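Local atomic coordinates of OxyA protein (Actinoplanes teichomyceticus, PDB entry 5HH3), a protein that is a heme-dependent cytochrome P450 that probably carries out a phenolic coupling step, cyclising a peptide during glycopeptide antibiotic biosynthesis. Residues 124-127 with 128-132; 134-137 with 138-142; 221-225 with 226-230. All blocks are in the same frame, centred on the assembly; numbering follows the deposited sequence.

In the fold
Interactions 1 and 2 follow each other on helix 112-136: interaction 1 is a stretch of its regular turns, and interaction 2 is the turn by which the chain leaves it for strand 140-141. Their centres are 12 Å apart, and Arg-368 ties them together, reaching Gln-127 and Asp-131 in the first and Glu-134 in the second. Interaction 3, the start of helix 225-256, is separate, its centre 33 Å from that of interaction 1 and 41 Å from that of interaction 2. None of the three touches the heme; side chains of Val-125 and Ile-223 are about 12 Å from a bound heme, and those of Ile-223 and Glu-227 about 10 Å from heme-binding Arg-103 and His-99 respectively.

Interaction 1. Residues 124-127 with 128-132; sequences RVVQ and DSLDA
With chi1 of Val-126 at -171°, its CG1 stands opposite the backbone N, while Leu-130, one turn further on, has its CG beside its own N (chi1 -64°). The two side chains therefore run side by side in the same direction, and Val-126 CG1 touches Leu-130 CD1 at 3.7 Å. The same two residues are also joined by the backbone bond from Leu-130 N to Val-126 O, 3.0 Å. The neighbouring links have the same i to i+4 spacing: Asp-128 N to Arg-124 O, Ser-129 N to Val-125 O and Asp-131 N to Gln-127 O. This is a regular alpha-helical stretch within helix 112-136, set in the largely helical P450 fold; Val-125, Val-126, Ser-129 and Leu-130 are buried, while Arg-124, Asp-128 and Asp-131 are exposed. Val-126 packs against Thr-360, Ala-361 and Ala-364 of helix 351-368, whereas Val-125 meets Thr-153 and Asp-157 of helix 142-159. Ser-129 turns its hydroxyl back along the helix, leaving OG 3.1 Å from Val-125 O, and OG is hydrogen-bonded with Ser-149 OG. Toward solvent, Asp-128 folds back over the preceding turn, and its OD2 comes within 3.1 Å of Arg-124 O, an approach of two acceptors. The guanidinium of Arg-124 extends off the other way, with NE 6.5 Å from Asp-128 OD2. Gln-127 OE1 accepts from Arg-368, whose guanidinium also forms a salt bridge with Asp-131 OD1.

Interaction 2. Residues 134-137 with 138-142; sequences EALG and GPVDF
Gly-137, Val-140 and Gly-138 make most of this turn, which takes the chain out of helix 112-136 and into strand 140-141, an outer strand of the small antiparallel sheet it forms with 394-396 and 373-374, where backbone hydrogen bonds join Val-140 to Leu-395. Gly-137 is the first residue to leave helical geometry, and it does so with a positive phi of 87°, a conformation that a residue without a side chain adopts readily. Gly-138 continues extended, and the peptide bond between it and Pro-139 is cis, which probably helps to turn the chain back so that Val-140 faces the helix end it has just left.

Val-140 is the side chain that points back to the helix end. Its CG1 lies opposite the backbone N (chi1 178°), which places CG2 beside that N and on the side of the helix end. There CG2 comes alongside Leu-136 CB, 4.1 Å away, a loose apolar touch made by the base of the leucine and not by its branched end. Both side chains also lie against Arg-145 of helix 142-159, and Val-140 reaches Ile-133 as well. One residue on, Asp-141 is the N-cap of that helix, its OD1 accepting from Val-143 N. Across the turn itself, the nearest approach of a side chain is that of Val-140 CG2, 3.1 Å from Gly-137 O.

Interaction 3. Residues 221-225 with 226-230; sequences DEITD and AELTG
Thr-224 and Glu-227 bind each other in both directions, forming the capping box that begins helix 225-256. With chi1 at 67°, Thr-224 holds OG1 between its backbone N and carbonyl carbon, where it can accept from Glu-227 N at 3.1 Å; the N-H points well at it. In return, the extended Glu-227 side chain reaches back so that OE1 receives Thr-224 N at 3.0 Å, a nearly straight bond (171°) that uses the anti lone pair. The same carboxylate oxygen also takes the proton of Thr-224 OG1, at 3.2 Å, but this donor comes from above the carboxylate plane, 44° out of it. A water adds a further donor to Glu-227 OE1 at 2.7 Å and gives its other hydrogen to Glu-222 O, linking Glu-227 to the loop before the cap. So many donors on one oxygen would probably help to keep the carboxylate negatively charged.

The first helical bonds follow directly. Thr-224 O accepts from Leu-228 N, and Asp-225 O accepts from Thr-229 N at 2.9 Å, with a weak additional bond from Thr-229 OG1. Asp-225 turns its own carboxylate elsewhere, to a salt bridge between OD1 and Arg-204, whose guanidinium also donates to Ile-223 O. Next to the box, Ile-223 CD1 meets Leu-228 CD2 at 4.0 Å, the two side chains crossing at about a right angle. Both reach Val-215 of helix 211-219; Ile-223 also packs on Met-105 and Val-106 of helix 98-106, while Thr-229 touches Met-193 and Met-196 of helix 182-205.

Interaction 1. Residues 124-127 with 128-132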
ATOM      1  N   ARG B 124     -27.837  29.930   0.729  1.00 48.00           N
ATOM      2  CA  ARG B 124     -28.985  29.261   0.111  1.00 48.89           C
ATOM      3  C   ARG B 124     -28.854  27.742   0.074  1.00 46.32           C
ATOM      4  O   ARG B 124     -29.839  27.034   0.305  1.00 45.75           O
ATOM      5  CB  ARG B 124     -29.245  29.782  -1.308  1.00 52.83           C
ATOM      6  CG  ARG B 124     -29.857  31.172  -1.351  1.00 57.61           C
ATOM      7  CD  ARG B 124     -30.344  31.534  -2.748  1.00 61.39           C
ATOM      8  NE  ARG B 124     -29.216  31.785  -3.650  1.00 64.66           N
ATOM      9  CZ  ARG B 124     -28.536  32.937  -3.759  1.00 66.72           C
ATOM     10  NH1 ARG B 124     -28.854  34.016  -3.037  1.00 68.77           N
ATOM     11  NH2 ARG B 124     -27.520  33.011  -4.614  1.00 66.26           N
ATOM     12  N   VAL B 125     -27.657  27.230  -0.235  1.00 43.72           N
ATOM     13  CA  VAL B 125     -27.453  25.779  -0.271  1.00 42.04           C
ATOM     14  C   VAL B 125     -27.703  25.185   1.113  1.00 41.78           C
ATOM     15  O   VAL B 125     -28.371  24.159   1.231  1.00 41.21           O
ATOM     16  CB  VAL B 125     -26.058  25.392  -0.785  1.00 41.21           C
ATOM     17  CG1 VAL B 125     -25.779  23.907  -0.549  1.00 40.68           C
ATOM     18  CG2 VAL B 125     -25.945  25.724  -2.267  1.00 41.58           C
ATOM     19  N   VAL B 126     -27.168  25.831   2.147  1.00 41.43           N
ATOM     20  CA  VAL B 126     -27.383  25.375   3.505  1.00 42.37           C
ATOM     21  C   VAL B 126     -28.888  25.384   3.874  1.00 42.21           C
ATOM     22  O   VAL B 126     -29.398  24.394   4.397  1.00 41.62           O
ATOM     23  CB  VAL B 126     -26.675  26.244   4.541  1.00 43.97           C
ATOM     24  CG1 VAL B 126     -26.775  25.556   5.886  1.00 46.42           C
ATOM     25  CG2 VAL B 126     -25.219  26.496   4.174  1.00 45.79           C
ATOM     26  N   GLN B 127     -29.581  26.488   3.597  1.00 42.43           N
ATOM     27  CA  GLN B 127     -31.020  26.579   3.910  1.00 44.30           C
ATOM     28  C   GLN B 127     -31.834  25.513   3.174  1.00 44.68           C
ATOM     29  O   GLN B 127     -32.716  24.912   3.772  1.00 44.98           O
ATOM     30  CB  GLN B 127     -31.581  27.984   3.624  1.00 45.56           C
ATOM     31  CG  GLN B 127     -31.019  29.069   4.533  1.00 45.75           C
ATOM     32  CD  GLN B 127     -31.295  28.813   6.008  1.00 45.97           C
ATOM     33  OE1 GLN B 127     -32.418  28.504   6.394  1.00 47.23           O
ATOM     34  NE2 GLN B 127     -30.274  28.940   6.834  1.00 45.19           N
ATOM     35  N   ASP B 128     -31.505  25.250   1.907  1.00 44.63           N
ATOM     36  CA  ASP B 128     -32.190  24.197   1.125  1.00 45.73           C
ATOM     37  C   ASP B 128     -31.944  22.805   1.726  1.00 43.79           C
ATOM     38  O   ASP B 128     -32.872  22.026   1.899  1.00 44.50           O
ATOM     39  CB  ASP B 128     -31.752  24.208  -0.355  1.00 46.72           C
ATOM     40  CG  ASP B 128     -32.242  25.436  -1.120  1.00 49.23           C
ATOM     41  OD1 ASP B 128     -33.333  25.963  -0.810  1.00 51.77           O
ATOM     42  OD2 ASP B 128     -31.527  25.878  -2.050  1.00 50.10           O
ATOM     43  N   SER B 129     -30.698  22.501   2.068  1.00 41.73           N
ATOM     44  CA  SER B 129     -30.377  21.221   2.694  1.00 40.72           C
ATOM     45  C   SER B 129     -31.141  21.037   4.019  1.00 40.70           C
ATOM     46  O   SER B 129     -31.654  19.952   4.296  1.00 40.63           O
ATOM     47  CB  SER B 129     -28.856  21.078   2.909  1.00 39.92           C
ATOM     48  OG  SER B 129     -28.191  21.043   1.644  1.00 39.84           O
ATOM     49  N   LEU B 130     -31.224  22.101   4.817  1.00 40.25           N
ATOM     50  CA  LEU B 130     -31.943  22.055   6.108  1.00 40.45           C
ATOM     51  C   LEU B 130     -33.461  21.942   5.936  1.00 41.94           C
ATOM     52  O   LEU B 130     -34.120  21.234   6.705  1.00 42.23           O
ATOM     53  CB  LEU B 130     -31.571  23.256   6.994  1.00 39.66           C
ATOM     54  CG  LEU B 130     -30.104  23.322   7.442  1.00 37.57           C
ATOM     55  CD1 LEU B 130     -29.740  24.700   7.963  1.00 37.71           C
ATOM     56  CD2 LEU B 130     -29.804  22.288   8.494  1.00 37.57           C
ATOM     57  N   ASP B 131     -34.010  22.605   4.916  1.00 42.61           N
ATOM     58  CA  ASP B 131     -35.429  22.433   4.561  1.00 44.74           C
ATOM     59  C   ASP B 131     -35.725  20.977   4.193  1.00 44.26           C
ATOM     60  O   ASP B 131     -36.724  20.431   4.637  1.00 44.15           O
ATOM     61  CB  ASP B 131     -35.858  23.361   3.394  1.00 46.45           C
ATOM     62  CG  ASP B 131     -35.903  24.842   3.785  1.00 47.57           C
ATOM     63  OD1 ASP B 131     -35.753  25.148   4.981  1.00 48.40           O
ATOM     64  OD2 ASP B 131     -36.079  25.709   2.895  1.00 48.83           O
ATOM     65  N   ALA B 132     -34.866  20.360   3.378  1.00 42.46           N
ATOM     66  CA  ALA B 132     -35.043  18.947   2.992  1.00 43.28           C
ATOM     67  C   ALA B 132     -34.963  17.983   4.196  1.00 42.71           C
ATOM     68  O   ALA B 132     -35.701  17.013   4.261  1.00 42.73           O
ATOM     69  CB  ALA B 132     -34.010  18.546   1.941  1.00 42.86           C
TER

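Interaction 2. Residues 134-137 with 138-142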
ATOM      1  N   GLU B 134     -35.654  18.824   7.354  1.00 45.63           N
ATOM      2  CA  GLU B 134     -36.890  19.093   8.106  1.00 48.50           C
ATOM      3  C   GLU B 134     -38.101  18.383   7.477  1.00 48.91           C
ATOM      4  O   GLU B 134     -38.884  17.746   8.186  1.00 49.78           O
ATOM      5  CB  GLU B 134     -37.131  20.605   8.262  1.00 50.65           C
ATOM      6  CG  GLU B 134     -38.135  20.953   9.357  1.00 54.82           C
ATOM      7  CD  GLU B 134     -38.114  22.413   9.805  1.00 57.07           C
ATOM      8  OE1 GLU B 134     -37.501  23.291   9.154  1.00 57.71           O
ATOM      9  OE2 GLU B 134     -38.746  22.683  10.844  1.00 62.19           O
ATOM     10  N   ALA B 135     -38.216  18.435   6.153  1.00 47.75           N
ATOM     11  CA  ALA B 135     -39.306  17.748   5.458  1.00 49.10           C
ATOM     12  C   ALA B 135     -39.258  16.221   5.561  1.00 49.23           C
ATOM     13  O   ALA B 135     -40.310  15.583   5.513  1.00 50.37           O
ATOM     14  CB  ALA B 135     -39.384  18.184   3.995  1.00 49.43           C
ATOM     15  N   LEU B 136     -38.071  15.626   5.698  1.00 47.90           N
ATOM     16  CA  LEU B 136     -37.970  14.168   5.922  1.00 49.02           C
ATOM     17  C   LEU B 136     -38.504  13.752   7.287  1.00 49.97           C
ATOM     18  O   LEU B 136     -39.167  12.724   7.404  1.00 51.51           O
ATOM     19  CB  LEU B 136     -36.532  13.657   5.781  1.00 48.05           C
ATOM     20  CG  LEU B 136     -35.987  13.654   4.360  1.00 47.94           C
ATOM     21  CD1 LEU B 136     -34.477  13.643   4.407  1.00 46.47           C
ATOM     22  CD2 LEU B 136     -36.537  12.484   3.554  1.00 49.85           C
ATOM     23  N   GLY B 137     -38.211  14.555   8.304  1.00 49.45           N
ATOM     24  CA  GLY B 137     -38.647  14.284   9.673  1.00 50.46           C
ATOM     25  C   GLY B 137     -37.642  13.387  10.360  1.00 50.03           C
ATOM     26  O   GLY B 137     -37.003  12.558   9.718  1.00 49.43           O
ATOM     27  N   GLY B 138     -37.498  13.554  11.674  1.00 50.31           N
ATOM     28  CA  GLY B 138     -36.532  12.785  12.445  1.00 49.84           C
ATOM     29  C   GLY B 138     -36.987  11.343  12.605  1.00 51.60           C
ATOM     30  O   GLY B 138     -38.189  11.067  12.535  1.00 53.58           O
ATOM     31  N   PRO B 139     -36.060  10.409  12.793  1.00 51.55           N
ATOM     32  CA  PRO B 139     -34.610  10.648  12.802  1.00 49.85           C
ATOM     33  C   PRO B 139     -34.007  10.658  11.389  1.00 48.50           C
ATOM     34  O   PRO B 139     -34.446   9.887  10.537  1.00 49.65           O
ATOM     35  CB  PRO B 139     -34.082   9.465  13.614  1.00 50.14           C
ATOM     36  CG  PRO B 139     -35.032   8.370  13.310  1.00 52.34           C
ATOM     37  CD  PRO B 139     -36.392   9.021  13.164  1.00 53.73           C
ATOM     38  N   VAL B 140     -33.026  11.528  11.150  1.00 46.88           N
ATOM     39  CA  VAL B 140     -32.390  11.687   9.828  1.00 45.03           C
ATOM     40  C   VAL B 140     -30.881  11.393   9.927  1.00 42.91           C
ATOM     41  O   VAL B 140     -30.229  11.802  10.888  1.00 42.01           O
ATOM     42  CB  VAL B 140     -32.586  13.115   9.263  1.00 44.59           C
ATOM     43  CG1 VAL B 140     -31.879  13.286   7.919  1.00 44.49           C
ATOM     44  CG2 VAL B 140     -34.053  13.450   9.083  1.00 47.13           C
ATOM     45  N   ASP B 141     -30.334  10.722   8.913  1.00 42.05           N
ATOM     46  CA  ASP B 141     -28.882  10.534   8.791  1.00 40.66           C
ATOM     47  C   ASP B 141     -28.193  11.787   8.225  1.00 38.84           C
ATOM     48  O   ASP B 141     -28.273  12.073   7.036  1.00 38.76           O
ATOM     49  CB  ASP B 141     -28.574   9.319   7.918  1.00 41.19           C
ATOM     50  CG  ASP B 141     -27.112   8.872   8.013  1.00 40.15           C
ATOM     51  OD1 ASP B 141     -26.226   9.601   8.539  1.00 38.41           O
ATOM     52  OD2 ASP B 141     -26.835   7.767   7.523  1.00 41.97           O
ATOM     53  N   PHE B 142     -27.478  12.503   9.083  1.00 37.43           N
ATOM     54  CA  PHE B 142     -26.801  13.740   8.692  1.00 36.68           C
ATOM     55  C   PHE B 142     -25.540  13.540   7.801  1.00 35.94           C
ATOM     56  O   PHE B 142     -25.004  14.519   7.285  1.00 35.65           O
ATOM     57  CB  PHE B 142     -26.475  14.597   9.932  1.00 35.49           C
ATOM     58  CG  PHE B 142     -27.609  15.505  10.349  1.00 37.17           C
ATOM     59  CD1 PHE B 142     -28.872  14.993  10.594  1.00 37.93           C
ATOM     60  CD2 PHE B 142     -27.417  16.878  10.480  1.00 36.92           C
ATOM     61  CE1 PHE B 142     -29.911  15.815  10.986  1.00 39.50           C
ATOM     62  CE2 PHE B 142     -28.468  17.704  10.853  1.00 37.69           C
ATOM     63  CZ  PHE B 142     -29.710  17.173  11.109  1.00 39.13           C
TER

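Interaction 3. Residues 221-225 with 226-230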
ATOM      1  N   ASP B 221      -4.164  30.612 -21.909  1.00 70.23           N
ATOM      2  CA  ASP B 221      -3.233  29.880 -22.758  1.00 72.38           C
ATOM      3  C   ASP B 221      -2.341  28.918 -21.974  1.00 67.69           C
ATOM      4  O   ASP B 221      -2.212  27.745 -22.356  1.00 67.97           O
ATOM      5  CB  ASP B 221      -2.372  30.814 -23.596  1.00 77.37           C
ATOM      6  CG  ASP B 221      -1.929  30.159 -24.896  1.00 82.87           C
ATOM      7  OD1 ASP B 221      -2.718  29.325 -25.415  1.00 85.30           O
ATOM      8  OD2 ASP B 221      -0.817  30.466 -25.396  1.00 83.35           O
ATOM      9  N   GLU B 222      -1.798  29.388 -20.849  1.00 62.16           N
ATOM     10  CA  GLU B 222      -0.755  28.664 -20.150  1.00 57.42           C
ATOM     11  C   GLU B 222      -1.262  27.425 -19.399  1.00 53.22           C
ATOM     12  O   GLU B 222      -0.446  26.651 -18.907  1.00 50.70           O
ATOM     13  CB  GLU B 222       0.021  29.606 -19.207  1.00 57.19           C
ATOM     14  CG  GLU B 222       0.756  30.780 -19.888  1.00 60.29           C
ATOM     15  CD  GLU B 222       2.040  30.401 -20.653  1.00 61.65           C
ATOM     16  OE1 GLU B 222       2.669  29.358 -20.373  1.00 60.86           O
ATOM     17  OE2 GLU B 222       2.456  31.170 -21.550  1.00 64.75           O
ATOM     18  N   ILE B 223      -2.584  27.246 -19.284  1.00 50.57           N
ATOM     19  CA  ILE B 223      -3.165  26.061 -18.623  1.00 47.02           C
ATOM     20  C   ILE B 223      -3.853  25.167 -19.658  1.00 47.48           C
ATOM     21  O   ILE B 223      -4.496  25.665 -20.588  1.00 47.51           O
ATOM     22  CB  ILE B 223      -4.117  26.444 -17.459  1.00 45.61           C
ATOM     23  CG1 ILE B 223      -4.399  25.214 -16.577  1.00 43.68           C
ATOM     24  CG2 ILE B 223      -5.420  27.074 -17.951  1.00 46.65           C
ATOM     25  CD1 ILE B 223      -5.053  25.534 -15.259  1.00 42.57           C
ATOM     26  N   THR B 224      -3.689  23.851 -19.524  1.00 46.26           N
ATOM     27  CA  THR B 224      -4.280  22.906 -20.494  1.00 47.76           C
ATOM     28  C   THR B 224      -5.683  22.462 -20.045  1.00 47.31           C
ATOM     29  O   THR B 224      -6.056  22.609 -18.855  1.00 44.99           O
ATOM     30  CB  THR B 224      -3.428  21.631 -20.642  1.00 47.28           C
ATOM     31  OG1 THR B 224      -3.472  20.888 -19.421  1.00 44.73           O
ATOM     32  CG2 THR B 224      -1.962  21.955 -21.016  1.00 48.05           C
ATOM     33  N   ASP B 225      -6.422  21.869 -20.976  1.00 49.23           N
ATOM     34  CA  ASP B 225      -7.751  21.304 -20.704  1.00 49.98           C
ATOM     35  C   ASP B 225      -7.686  20.220 -19.651  1.00 48.15           C
ATOM     36  O   ASP B 225      -8.514  20.214 -18.740  1.00 47.09           O
ATOM     37  CB  ASP B 225      -8.402  20.746 -21.988  1.00 53.32           C
ATOM     38  CG  ASP B 225      -8.755  21.825 -22.967  1.00 56.82           C
ATOM     39  OD1 ASP B 225      -8.701  23.005 -22.561  1.00 57.84           O
ATOM     40  OD2 ASP B 225      -9.094  21.518 -24.145  1.00 60.71           O
ATOM     41  N   ALA B 226      -6.692  19.336 -19.760  1.00 48.13           N
ATOM     42  CA  ALA B 226      -6.491  18.241 -18.794  1.00 47.38           C
ATOM     43  C   ALA B 226      -6.236  18.730 -17.372  1.00 44.93           C
ATOM     44  O   ALA B 226      -6.729  18.138 -16.403  1.00 43.28           O
ATOM     45  CB  ALA B 226      -5.333  17.350 -19.226  1.00 48.50           C
ATOM     46  N   GLU B 227      -5.457  19.802 -17.254  1.00 44.78           N
ATOM     47  CA  GLU B 227      -5.218  20.447 -15.965  1.00 42.23           C
ATOM     48  C   GLU B 227      -6.500  21.062 -15.375  1.00 41.81           C
ATOM     49  O   GLU B 227      -6.763  20.889 -14.190  1.00 39.99           O
ATOM     50  CB  GLU B 227      -4.106  21.498 -16.079  1.00 43.13           C
ATOM     51  CG  GLU B 227      -2.708  20.876 -16.155  1.00 43.54           C
ATOM     52  CD  GLU B 227      -1.619  21.851 -16.576  1.00 45.26           C
ATOM     53  OE1 GLU B 227      -1.869  22.749 -17.418  1.00 46.14           O
ATOM     54  OE2 GLU B 227      -0.488  21.712 -16.056  1.00 46.22           O
ATOM     55  N   LEU B 228      -7.281  21.770 -16.186  1.00 44.22           N
ATOM     56  CA  LEU B 228      -8.591  22.312 -15.741  1.00 45.64           C
ATOM     57  C   LEU B 228      -9.528  21.205 -15.254  1.00 45.44           C
ATOM     58  O   LEU B 228     -10.104  21.296 -14.189  1.00 45.66           O
ATOM     59  CB  LEU B 228      -9.289  23.092 -16.855  1.00 47.06           C
ATOM     60  CG  LEU B 228      -8.669  24.450 -17.174  1.00 48.15           C
ATOM     61  CD1 LEU B 228      -9.154  24.925 -18.528  1.00 50.45           C
ATOM     62  CD2 LEU B 228      -8.967  25.480 -16.093  1.00 47.41           C
ATOM     63  N   THR B 229      -9.642  20.161 -16.053  1.00 47.67           N
ATOM     64  CA  THR B 229     -10.447  18.991 -15.729  1.00 48.05           C
ATOM     65  C   THR B 229      -9.984  18.345 -14.452  1.00 46.14           C
ATOM     66  O   THR B 229     -10.807  17.989 -13.606  1.00 44.24           O
ATOM     67  CB  THR B 229     -10.457  17.984 -16.912  1.00 50.10           C
ATOM     68  OG1 THR B 229     -11.328  18.491 -17.915  1.00 50.38           O
ATOM     69  CG2 THR B 229     -10.974  16.616 -16.497  1.00 50.67           C
ATOM     70  N   GLY B 230      -8.669  18.208 -14.311  1.00 46.40           N
ATOM     71  CA  GLY B 230      -8.069  17.645 -13.117  1.00 44.82           C
ATOM     72  C   GLY B 230      -8.389  18.427 -11.867  1.00 44.74           C
ATOM     73  O   GLY B 230      -8.674  17.840 -10.816  1.00 44.82           O
TER
HETATM   74  O   HOH W   1       0.225  24.079 -18.461  1.00 37.51           O